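Local coordinates for uncharacterized protein lp_2664 (Lactobacillus plantarum WCFS1, PDB 2PJQ) that is of unknown function but carries an HD domain and so probably belongs to the metal-dependent phosphohydrolase superfamily, at residues B[43-48]-B[193-198]; B[157-162]-B[175-180]. All blocks are in the same frame, centred on the assembly; numbering follows the deposited sequence.

Interaction 1. Residues B[43-48]-B[193-198]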
ATOM      1  N   ARG B  43     -16.674  11.728 -16.892  1.00  9.30           N
ATOM      2  CA  ARG B  43     -17.218  12.888 -17.577  1.00  9.79           C
ATOM      3  C   ARG B  43     -16.423  13.248 -18.821  1.00  9.87           C
ATOM      4  O   ARG B  43     -17.000  13.458 -19.876  1.00 10.68           O
ATOM      5  CB  ARG B  43     -17.295  14.067 -16.612  1.00 14.41           C
ATOM      6  CG  ARG B  43     -18.008  15.298 -17.165  1.00 16.22           C
ATOM      7  CD  ARG B  43     -17.874  16.465 -16.182  1.00 16.47           C
ATOM      8  NE  ARG B  43     -18.625  16.239 -14.953  1.00 14.48           N
ATOM      9  CZ  ARG B  43     -19.946  16.373 -14.863  1.00 17.35           C
ATOM     10  NH1 ARG B  43     -20.645  16.741 -15.932  1.00 16.76           N
ATOM     11  NH2 ARG B  43     -20.575  16.123 -13.715  1.00 18.38           N
ATOM     12  N   ARG B  44     -15.105  13.311 -18.729  1.00  8.46           N
ATOM     13  CA  ARG B  44     -14.351  13.644 -19.926  1.00 10.76           C
ATOM     14  C   ARG B  44     -14.559  12.578 -21.006  1.00 11.83           C
ATOM     15  O   ARG B  44     -14.882  12.891 -22.154  1.00 12.11           O
ATOM     16  CB  ARG B  44     -12.855  13.771 -19.639  1.00 14.87           C
ATOM     17  CG  ARG B  44     -12.100  14.105 -20.908  1.00 17.72           C
ATOM     18  CD  ARG B  44     -10.625  13.835 -20.847  1.00 19.98           C
ATOM     19  NE  ARG B  44     -10.093  13.851 -22.205  1.00 24.99           N
ATOM     20  CZ  ARG B  44      -8.834  13.566 -22.534  1.00 27.04           C
ATOM     21  NH1 ARG B  44      -7.948  13.238 -21.603  1.00 28.74           N
ATOM     22  NH2 ARG B  44      -8.463  13.598 -23.806  1.00 29.19           N
ATOM     23  N   LEU B  45     -14.370  11.320 -20.621  1.00 15.23           N
ATOM     24  CA  LEU B  45     -14.515  10.186 -21.531  1.00 16.01           C
ATOM     25  C   LEU B  45     -15.897  10.104 -22.163  1.00 15.79           C
ATOM     26  O   LEU B  45     -16.017   9.832 -23.353  1.00 17.14           O
ATOM     27  CB  LEU B  45     -14.214   8.877 -20.784  1.00 15.63           C
ATOM     28  CG  LEU B  45     -12.976   8.019 -21.105  1.00 16.08           C
ATOM     29  CD1 LEU B  45     -11.714   8.859 -21.338  1.00 12.58           C
ATOM     30  CD2 LEU B  45     -12.773   7.057 -19.936  1.00 15.54           C
ATOM     31  N   ALA B  46     -16.940  10.328 -21.371  1.00 14.77           N
ATOM     32  CA  ALA B  46     -18.292  10.257 -21.905  1.00 16.42           C
ATOM     33  C   ALA B  46     -18.437  11.261 -23.045  1.00 17.17           C
ATOM     34  O   ALA B  46     -18.903  10.923 -24.141  1.00 15.59           O
ATOM     35  CB  ALA B  46     -19.325  10.542 -20.806  1.00 13.69           C
ATOM     36  N   LYS B  47     -18.015  12.496 -22.794  1.00 16.60           N
ATOM     37  CA  LYS B  47     -18.117  13.529 -23.804  1.00 17.34           C
ATOM     38  C   LYS B  47     -17.330  13.202 -25.068  1.00 16.69           C
ATOM     39  O   LYS B  47     -17.855  13.306 -26.177  1.00 15.71           O
ATOM     40  CB  LYS B  47     -17.704  14.848 -23.188  1.00 21.69           C
ATOM     41  CG  LYS B  47     -18.596  15.125 -21.975  1.00 26.69           C
ATOM     42  CD  LYS B  47     -18.518  16.555 -21.471  1.00 30.12           C
ATOM     43  CE  LYS B  47     -19.445  16.743 -20.280  1.00 32.15           C
ATOM     44  NZ  LYS B  47     -19.512  18.171 -19.848  1.00 35.11           N
ATOM     45  N   ASP B  48     -16.084  12.782 -24.907  1.00 16.63           N
ATOM     46  CA  ASP B  48     -15.273  12.418 -26.051  1.00 15.55           C
ATOM     47  C   ASP B  48     -15.975  11.364 -26.912  1.00 16.04           C
ATOM     48  O   ASP B  48     -15.852  11.372 -28.135  1.00 17.11           O
ATOM     49  CB  ASP B  48     -13.927  11.894 -25.568  1.00 19.13           C
ATOM     50  CG  ASP B  48     -12.915  13.002 -25.373  1.00 20.52           C
ATOM     51  OD1 ASP B  48     -13.284  14.059 -24.825  1.00 18.47           O
ATOM     52  OD2 ASP B  48     -11.746  12.814 -25.762  1.00 21.08           O
ATOM     53  N   ASP B 193     -11.013   5.417 -27.075  1.00 23.69           N
ATOM     54  CA  ASP B 193      -9.746   5.739 -27.719  1.00 24.36           C
ATOM     55  C   ASP B 193      -8.973   6.686 -26.824  1.00 24.22           C
ATOM     56  O   ASP B 193      -7.760   6.546 -26.664  1.00 25.37           O
ATOM     57  CB  ASP B 193      -9.948   6.382 -29.092  1.00 23.57           C
ATOM     58  CG  ASP B 193     -10.050   5.354 -30.209  1.00 26.49           C
ATOM     59  OD1 ASP B 193      -9.492   4.245 -30.040  1.00 26.92           O
ATOM     60  OD2 ASP B 193     -10.669   5.659 -31.256  1.00 27.03           O
ATOM     61  N   THR B 194      -9.685   7.643 -26.235  1.00 21.78           N
ATOM     62  CA  THR B 194      -9.072   8.623 -25.351  1.00 21.62           C
ATOM     63  C   THR B 194      -8.423   7.950 -24.151  1.00 21.88           C
ATOM     64  O   THR B 194      -7.430   8.437 -23.608  1.00 21.03           O
ATOM     65  CB  THR B 194     -10.106   9.616 -24.819  1.00 21.31           C
ATOM     66  OG1 THR B 194     -10.630  10.389 -25.900  1.00 23.02           O
ATOM     67  CG2 THR B 194      -9.473  10.547 -23.800  1.00 23.32           C
ATOM     68  N   ALA B 195      -8.989   6.823 -23.747  1.00 22.63           N
ATOM     69  CA  ALA B 195      -8.480   6.113 -22.599  1.00 22.12           C
ATOM     70  C   ALA B 195      -7.259   5.304 -22.961  1.00 23.25           C
ATOM     71  O   ALA B 195      -6.264   5.338 -22.243  1.00 25.75           O
ATOM     72  CB  ALA B 195      -9.563   5.221 -22.016  1.00 21.08           C
ATOM     73  N   LYS B 196      -7.325   4.570 -24.068  1.00 20.60           N
ATOM     74  CA  LYS B 196      -6.184   3.763 -24.493  1.00 18.75           C
ATOM     75  C   LYS B 196      -4.960   4.645 -24.438  1.00 16.88           C
ATOM     76  O   LYS B 196      -3.903   4.229 -23.999  1.00 16.63           O
ATOM     77  CB  LYS B 196      -6.362   3.259 -25.928  1.00 21.71           C
ATOM     78  CG  LYS B 196      -7.378   2.158 -26.098  1.00 21.09           C
ATOM     79  CD  LYS B 196      -7.384   1.668 -27.531  1.00 22.92           C
ATOM     80  CE  LYS B 196      -8.365   0.519 -27.715  1.00 25.73           C
ATOM     81  NZ  LYS B 196      -8.259  -0.107 -29.070  1.00 25.75           N
ATOM     82  N   ALA B 197      -5.123   5.882 -24.875  1.00 21.43           N
ATOM     83  CA  ALA B 197      -4.016   6.824 -24.891  1.00 23.17           C
ATOM     84  C   ALA B 197      -3.543   7.112 -23.474  1.00 24.71           C
ATOM     85  O   ALA B 197      -2.345   7.049 -23.177  1.00 25.77           O
ATOM     86  CB  ALA B 197      -4.438   8.118 -25.579  1.00 18.04           C
ATOM     87  N   LEU B 198      -4.492   7.421 -22.603  1.00 18.63           N
ATOM     88  CA  LEU B 198      -4.187   7.739 -21.226  1.00 18.89           C
ATOM     89  C   LEU B 198      -3.612   6.533 -20.505  1.00 20.12           C
ATOM     90  O   LEU B 198      -2.671   6.648 -19.728  1.00 17.41           O
ATOM     91  CB  LEU B 198      -5.451   8.215 -20.535  1.00 23.35           C
ATOM     92  CG  LEU B 198      -5.154   9.048 -19.303  1.00 24.27           C
ATOM     93  CD1 LEU B 198      -4.104  10.071 -19.666  1.00 24.59           C
ATOM     94  CD2 LEU B 198      -6.427   9.708 -18.794  1.00 23.19           C
TER
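Segment 43-48 of helix 32-49 and helix 193-198 cross at a slant, pointing more against than along each other, with 133° between their directions, their axes no closer than 10.0 Å, and the CA atoms of Leu45 and Thr194 6.8 Å apart. Thr194 is the residue on which the contact turns, for its two branches serve different partners. Its hydroxyl, on the same side as the backbone N (chi1 -65°), donates a hydrogen bond from OG1 to OD2 of Asp48 over 2.7 Å, reaching the carboxylate on its anti side and 23° out of its plane. The methyl CG2 lies over one face of the Arg44 guanidinium, nearer its rim than its centre. Arg44 reaches this place because its chain is extended from CG to NE; its NH2 makes a long salt bridge, 3.9 Å, with OD2 of Asp48. On the buried side of the contact, Leu45 CD1 also touches Thr194 CG2, while Leu45 CD2 meets CB of Ala195 at 4.2 Å, where a bare methyl is enough to meet the leucine. A valine in place of Thr194 would probably leave OD2 of Asp48 without this neutral donor, weakening the polar tie between the helices. Leu45 and Ala195 both rest on Leu130 of helix 119-130. This is helix-on-helix packing with a buried apolar side and a polar outer edge, joining an HD-domain helix to a short helix late in an all-helical chain.

Interaction 2. Residues B[157-162]-B[175-180]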
ATOM      1  N   ILE B 157       4.806 -18.610  -4.651  1.00 33.27           N
ATOM      2  CA  ILE B 157       3.502 -18.482  -5.275  1.00 33.81           C
ATOM      3  C   ILE B 157       3.664 -17.692  -6.563  1.00 35.20           C
ATOM      4  O   ILE B 157       4.205 -16.587  -6.560  1.00 33.71           O
ATOM      5  CB  ILE B 157       2.531 -17.733  -4.372  1.00 32.25           C
ATOM      6  CG1 ILE B 157       2.618 -18.293  -2.958  1.00 33.48           C
ATOM      7  CG2 ILE B 157       1.126 -17.849  -4.923  1.00 30.48           C
ATOM      8  CD1 ILE B 157       1.713 -17.601  -1.959  1.00 35.82           C
ATOM      9  N   ALA B 158       3.206 -18.263  -7.667  1.00 36.49           N
ATOM     10  CA  ALA B 158       3.311 -17.582  -8.944  1.00 37.30           C
ATOM     11  C   ALA B 158       1.921 -17.175  -9.392  1.00 37.34           C
ATOM     12  O   ALA B 158       0.931 -17.814  -9.039  1.00 37.38           O
ATOM     13  CB  ALA B 158       3.968 -18.487  -9.986  1.00 38.74           C
ATOM     14  N   PRO B 159       1.833 -16.094 -10.172  1.00 38.33           N
ATOM     15  CA  PRO B 159       0.569 -15.565 -10.686  1.00 40.50           C
ATOM     16  C   PRO B 159      -0.291 -16.554 -11.456  1.00 42.07           C
ATOM     17  O   PRO B 159       0.162 -17.160 -12.430  1.00 41.35           O
ATOM     18  CB  PRO B 159       1.013 -14.376 -11.539  1.00 40.61           C
ATOM     19  CG  PRO B 159       2.428 -14.712 -11.909  1.00 40.17           C
ATOM     20  CD  PRO B 159       2.968 -15.287 -10.645  1.00 40.32           C
ATOM     21  N   ARG B 160      -1.534 -16.706 -10.999  1.00 42.73           N
ATOM     22  CA  ARG B 160      -2.497 -17.599 -11.625  1.00 44.81           C
ATOM     23  C   ARG B 160      -2.602 -17.193 -13.083  1.00 48.03           C
ATOM     24  O   ARG B 160      -2.156 -16.114 -13.458  1.00 47.42           O
ATOM     25  CB  ARG B 160      -3.861 -17.472 -10.949  1.00 43.51           C
ATOM     26  CG  ARG B 160      -3.869 -17.901  -9.491  1.00 42.51           C
ATOM     27  CD  ARG B 160      -4.161 -16.745  -8.548  1.00 39.67           C
ATOM     28  NE  ARG B 160      -5.529 -16.784  -8.043  1.00 37.93           N
ATOM     29  CZ  ARG B 160      -6.060 -15.858  -7.247  1.00 37.69           C
ATOM     30  NH1 ARG B 160      -5.338 -14.812  -6.861  1.00 36.31           N
ATOM     31  NH2 ARG B 160      -7.314 -15.974  -6.840  1.00 34.72           N
ATOM     32  N   GLU B 161      -3.184 -18.053 -13.909  1.00 58.16           N
ATOM     33  CA  GLU B 161      -3.306 -17.737 -15.327  1.00 63.52           C
ATOM     34  C   GLU B 161      -4.690 -18.004 -15.886  1.00 66.80           C
ATOM     35  O   GLU B 161      -5.154 -17.269 -16.757  1.00 67.12           O
ATOM     36  CB  GLU B 161      -2.259 -18.514 -16.137  1.00 61.59           C
ATOM     37  CG  GLU B 161      -0.821 -18.070 -15.881  1.00 61.24           C
ATOM     38  CD  GLU B 161      -0.532 -16.659 -16.384  1.00 60.11           C
ATOM     39  OE1 GLU B 161      -0.457 -16.463 -17.617  1.00 59.09           O
ATOM     40  OE2 GLU B 161      -0.381 -15.747 -15.545  1.00 59.18           O
ATOM     41  N   HIS B 162      -5.348 -19.049 -15.393  1.00 67.50           N
ATOM     42  CA  HIS B 162      -6.689 -19.374 -15.868  1.00 72.22           C
ATOM     43  C   HIS B 162      -7.739 -19.238 -14.769  1.00 73.98           C
ATOM     44  O   HIS B 162      -8.585 -20.113 -14.586  1.00 73.79           O
ATOM     45  CB  HIS B 162      -6.724 -20.793 -16.468  1.00 76.32           C
ATOM     46  CG  HIS B 162      -5.458 -21.579 -16.286  1.00 78.29           C
ATOM     47  ND1 HIS B 162      -5.113 -22.178 -15.092  1.00 79.24           N
ATOM     48  CD2 HIS B 162      -4.473 -21.897 -17.163  1.00 78.73           C
ATOM     49  CE1 HIS B 162      -3.976 -22.834 -15.242  1.00 78.88           C
ATOM     50  NE2 HIS B 162      -3.566 -22.679 -16.489  1.00 78.23           N
ATOM     51  N   ALA B 175      -0.005  -9.405  -3.474  1.00 24.57           N
ATOM     52  CA  ALA B 175      -0.148  -8.065  -4.011  1.00 21.16           C
ATOM     53  C   ALA B 175       0.528  -7.926  -5.359  1.00 21.20           C
ATOM     54  O   ALA B 175      -0.047  -7.382  -6.298  1.00 21.41           O
ATOM     55  CB  ALA B 175       0.427  -7.073  -3.042  1.00 23.39           C
ATOM     56  N   ILE B 176       1.762  -8.401  -5.460  1.00 22.64           N
ATOM     57  CA  ILE B 176       2.480  -8.306  -6.718  1.00 22.18           C
ATOM     58  C   ILE B 176       1.735  -9.068  -7.808  1.00 21.94           C
ATOM     59  O   ILE B 176       1.534  -8.544  -8.901  1.00 23.72           O
ATOM     60  CB  ILE B 176       3.918  -8.872  -6.600  1.00 24.47           C
ATOM     61  CG1 ILE B 176       4.753  -8.015  -5.643  1.00 23.94           C
ATOM     62  CG2 ILE B 176       4.582  -8.896  -7.975  1.00 26.14           C
ATOM     63  CD1 ILE B 176       5.119  -6.637  -6.184  1.00 23.84           C
ATOM     64  N   ASN B 177       1.313 -10.294  -7.514  1.00 19.71           N
ATOM     65  CA  ASN B 177       0.607 -11.102  -8.503  1.00 19.60           C
ATOM     66  C   ASN B 177      -0.590 -10.382  -9.136  1.00 20.75           C
ATOM     67  O   ASN B 177      -1.016 -10.710 -10.251  1.00 21.70           O
ATOM     68  CB  ASN B 177       0.134 -12.423  -7.885  1.00 20.79           C
ATOM     69  CG  ASN B 177       1.279 -13.381  -7.563  1.00 22.04           C
ATOM     70  OD1 ASN B 177       2.384 -13.283  -8.109  1.00 22.39           O
ATOM     71  ND2 ASN B 177       1.005 -14.331  -6.681  1.00 22.95           N
ATOM     72  N   HIS B 178      -1.129  -9.394  -8.428  1.00 19.30           N
ATOM     73  CA  HIS B 178      -2.270  -8.651  -8.931  1.00 17.07           C
ATOM     74  C   HIS B 178      -1.924  -7.856 -10.182  1.00 14.95           C
ATOM     75  O   HIS B 178      -2.757  -7.709 -11.070  1.00 13.84           O
ATOM     76  CB  HIS B 178      -2.827  -7.722  -7.848  1.00 21.65           C
ATOM     77  CG  HIS B 178      -4.241  -7.309  -8.098  1.00 24.52           C
ATOM     78  ND1 HIS B 178      -5.199  -8.194  -8.549  1.00 24.24           N
ATOM     79  CD2 HIS B 178      -4.857  -6.110  -7.989  1.00 25.95           C
ATOM     80  CE1 HIS B 178      -6.343  -7.555  -8.712  1.00 25.39           C
ATOM     81  NE2 HIS B 178      -6.163  -6.289  -8.380  1.00 26.29           N
ATOM     82  N   PHE B 179      -0.702  -7.334 -10.255  1.00 15.96           N
ATOM     83  CA  PHE B 179      -0.301  -6.585 -11.441  1.00 15.08           C
ATOM     84  C   PHE B 179      -0.276  -7.575 -12.592  1.00 16.04           C
ATOM     85  O   PHE B 179      -0.899  -7.354 -13.621  1.00 16.31           O
ATOM     86  CB  PHE B 179       1.080  -5.940 -11.265  1.00  7.46           C
ATOM     87  CG  PHE B 179       1.109  -4.845 -10.245  1.00  4.23           C
ATOM     88  CD1 PHE B 179       1.119  -5.139  -8.893  1.00  5.67           C
ATOM     89  CD2 PHE B 179       1.065  -3.523 -10.630  1.00  3.63           C
ATOM     90  CE1 PHE B 179       1.085  -4.123  -7.934  1.00  3.19           C
ATOM     91  CE2 PHE B 179       1.028  -2.501  -9.676  1.00  2.82           C
ATOM     92  CZ  PHE B 179       1.037  -2.808  -8.329  1.00  1.00           C
ATOM     93  N   TYR B 180       0.426  -8.685 -12.398  1.00 17.48           N
ATOM     94  CA  TYR B 180       0.519  -9.709 -13.427  1.00 17.89           C
ATOM     95  C   TYR B 180      -0.851 -10.245 -13.790  1.00 18.13           C
ATOM     96  O   TYR B 180      -1.199 -10.316 -14.967  1.00 17.83           O
ATOM     97  CB  TYR B 180       1.404 -10.867 -12.955  1.00 19.69           C
ATOM     98  CG  TYR B 180       2.885 -10.560 -12.990  1.00 20.39           C
ATOM     99  CD1 TYR B 180       3.512 -10.213 -14.185  1.00 18.91           C
ATOM    100  CD2 TYR B 180       3.654 -10.573 -11.817  1.00 20.60           C
ATOM    101  CE1 TYR B 180       4.864  -9.875 -14.217  1.00 20.16           C
ATOM    102  CE2 TYR B 180       5.011 -10.238 -11.839  1.00 19.66           C
ATOM    103  CZ  TYR B 180       5.603  -9.884 -13.042  1.00 19.57           C
ATOM    104  OH  TYR B 180       6.916  -9.480 -13.068  1.00 21.97           O
TER
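A loop without regular secondary structure, between helices 134-148 and 165-170, lies against helix 175-183, to which the chain returns after the short helix 165-170, and forms a surface contact of this helical protein. Pro159 and Asn177 are its centre, their CA atoms 5.0 Å apart. The proline ring crosses the Asn177 side chain at about a right angle, and Pro159 CD stands 3.3 Å from the amide oxygen OD1 of Asn177. Proline suits the place: its ring puts CH groups beside that oxygen and leaves the backbone nitrogen without a hydrogen to donate. The other arm of the amide faces Ile157: Asn177 ND2 lies 3.9 Å from Ile157 CG2 and as far from the Ile157 carbonyl O. This placing follows from the torsion of Asn177, whose CG lies anti to the carbonyl carbon (chi1 -70°) and projects from the helix into the loop. One turn further along, Tyr180 lies alongside Pro159, CB to CB at 3.8 Å, and the proline CG approaches the phenol ring obliquely. Tyr180 thus offers an apolar flank to the loop, and its ring also packs edge-to-face with Phe184. Arg160 adds a charged tie from the loop, since its NH1 forms a salt bridge with Glu181 farther along the same helix. Between the two segments themselves, van der Waals contact does most of the work: the ring of Pro159 meets both an amide oxygen and aliphatic carbon, so the fit depends on shape, and the stronger electrostatic tie of this loop to the helix is probably the charge pair of Arg160 with Glu181.

Following the chain from the N terminus, helix 32-49 supplies the first half of interaction 1, and its partner, helix 193-198, comes 145 residues later, so this contact closes a long, mostly helical loop. Interaction 2 is nested inside that loop: segments 157-162 and 175-180 are only 13 residues apart at their closest ends, with the short helix 165-170 between them. Interactions 1 and 2 do not touch: the centres of interactions 1 and 2 lie about 28 Å apart, and the nearest atoms of interactions 1 and 2 about 14 Å apart. Interaction 1 ties an early helix of the HD-domain region to a late part of the chain, whereas interaction 2 fastens a surface loop locally to helix 175-183, the second helix after it.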